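Local atomic coordinates of methyl-accepting chemotaxis sensory transducer (Anaeromyxobacter dehalogenans, PDB entry 4K08), a protein that probably senses small molecules in the periplasm through a PAS-like Cache domain and passes the signal on to the chemotaxis machinery. Residues 44-47 against 48-52. Numbering follows the deposited sequence.
Sequences LEAL and RALRY
Leu50 folds back over Ala46 where helix 36-49 of this PAS-like Cache domain ends and the chain turns toward strand 59-62. The tight part of the contact is here. Leu50 N gives the last helical bond to Ala46 O, 3.0 Å away and nearly in line with the C=O bond. With Leu50 CG set anti to its own carbonyl carbon (chi1 -72°), this branch carbon comes to 3.1 Å from Ala46 O. CG and CD1 thus pack beside that oxygen, off the C=O line, and the short methyl of Ala46 lets the leucine approach. The apolar contact of Leu50 CD1 with Ala46 CB is looser, at 4.4 Å, and Leu50 goes on to touch Leu21 of helix 5-30. Leu47, apolar and buried, sets the helix against Ala18 and Val60.

The other side is looser. Arg48 N bonds to Leu44 O at 2.8 Å and Ala49 N to Glu45 O, while the charged side chains of Glu45 and the extended Arg48 suit the exposed surface.

Carbonyls at the helix end and just beyond it are met by water and by Arg51. One water sits 2.7 Å from both Leu47 O and Leu50 O, bridging them. The arginine chain bends back through chi2 of -65°, bringing its guanidinium edge to the helix end, where Arg51 NH1 lies 2.9 Å from Arg48 O and equally 2.9 Å from Leu50 O, above the plane of each carbonyl.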
# COMPACT_ATOMS: atom_id res chain seq x y z
N LEU A 44 -3.11 -11.30 1.08
CA LEU A 44 -2.24 -10.79 2.16
C LEU A 44 -1.00 -11.64 2.39
O LEU A 44 0.04 -11.11 2.73
CB LEU A 44 -2.98 -10.68 3.50
CG LEU A 44 -4.11 -9.64 3.50
CD1 LEU A 44 -4.79 -9.61 4.88
CD2 LEU A 44 -3.60 -8.22 3.07
N GLU A 45 -1.14 -12.96 2.30
CA GLU A 45 0.01 -13.84 2.42
C GLU A 45 1.07 -13.53 1.34
O GLU A 45 2.26 -13.42 1.64
CB GLU A 45 -0.44 -15.31 2.31
CG GLU A 45 0.68 -16.30 2.19
CD GLU A 45 0.15 -17.72 1.99
OE1 GLU A 45 -0.73 -17.97 1.11
OE2 GLU A 45 0.62 -18.60 2.73
N ALA A 46 0.62 -13.31 0.10
CA ALA A 46 1.53 -12.97 -0.99
C ALA A 46 2.12 -11.55 -0.73
O ALA A 46 3.34 -11.36 -0.77
CB ALA A 46 0.81 -13.04 -2.34
N LEU A 47 1.29 -10.58 -0.40
CA LEU A 47 1.80 -9.22 -0.14
C LEU A 47 2.73 -9.14 1.06
O LEU A 47 3.67 -8.34 1.06
CB LEU A 47 0.65 -8.21 0.03
CG LEU A 47 -0.16 -8.05 -1.26
CD1 LEU A 47 -1.50 -7.31 -1.00
CD2 LEU A 47 0.67 -7.33 -2.32
N ARG A 48 2.46 -9.92 2.09
CA ARG A 48 3.31 -9.94 3.27
C ARG A 48 4.71 -10.54 2.93
O ARG A 48 5.75 -10.11 3.48
CB ARG A 48 2.66 -10.76 4.38
CG ARG A 48 3.47 -10.80 5.66
CD ARG A 48 2.72 -11.60 6.76
NE ARG A 48 3.59 -11.75 7.92
CZ ARG A 48 4.35 -12.82 8.16
NH1 ARG A 48 4.30 -13.90 7.37
NH2 ARG A 48 5.15 -12.81 9.21
N ALA A 49 4.72 -11.52 2.04
CA ALA A 49 5.94 -12.30 1.75
C ALA A 49 6.82 -11.62 0.69
O ALA A 49 8.02 -11.77 0.72
CB ALA A 49 5.55 -13.78 1.28
N LEU A 50 6.21 -10.86 -0.23
CA LEU A 50 6.93 -10.25 -1.36
C LEU A 50 7.78 -9.03 -0.97
O LEU A 50 7.36 -8.22 -0.12
CB LEU A 50 5.91 -9.83 -2.45
CG LEU A 50 5.26 -11.01 -3.23
CD1 LEU A 50 4.01 -10.54 -4.01
CD2 LEU A 50 6.29 -11.74 -4.17
N ARG A 51 8.91 -8.89 -1.63
CA ARG A 51 9.74 -7.68 -1.60
C ARG A 51 10.21 -7.46 -3.03
O ARG A 51 10.19 -8.39 -3.83
CB ARG A 51 10.95 -7.88 -0.67
CG ARG A 51 10.56 -8.10 0.80
CD ARG A 51 9.85 -6.74 1.43
NE ARG A 51 9.76 -6.92 2.87
CZ ARG A 51 8.87 -7.75 3.45
NH1 ARG A 51 7.96 -8.37 2.67
NH2 ARG A 51 8.85 -7.93 4.77
N TYR A 52 10.62 -6.26 -3.38
CA TYR A 52 11.30 -6.08 -4.66
C TYR A 52 12.51 -5.18 -4.47
O TYR A 52 12.58 -4.42 -3.46
CB TYR A 52 10.39 -5.50 -5.75
CG TYR A 52 9.75 -4.14 -5.47
CD1 TYR A 52 8.59 -4.03 -4.69
CD2 TYR A 52 10.30 -2.97 -6.00
CE1 TYR A 52 7.97 -2.75 -4.45
CE2 TYR A 52 9.72 -1.72 -5.75
CZ TYR A 52 8.56 -1.62 -4.97
OH TYR A 52 8.01 -0.38 -4.74
O HOH W 1 5.58 -6.42 0.94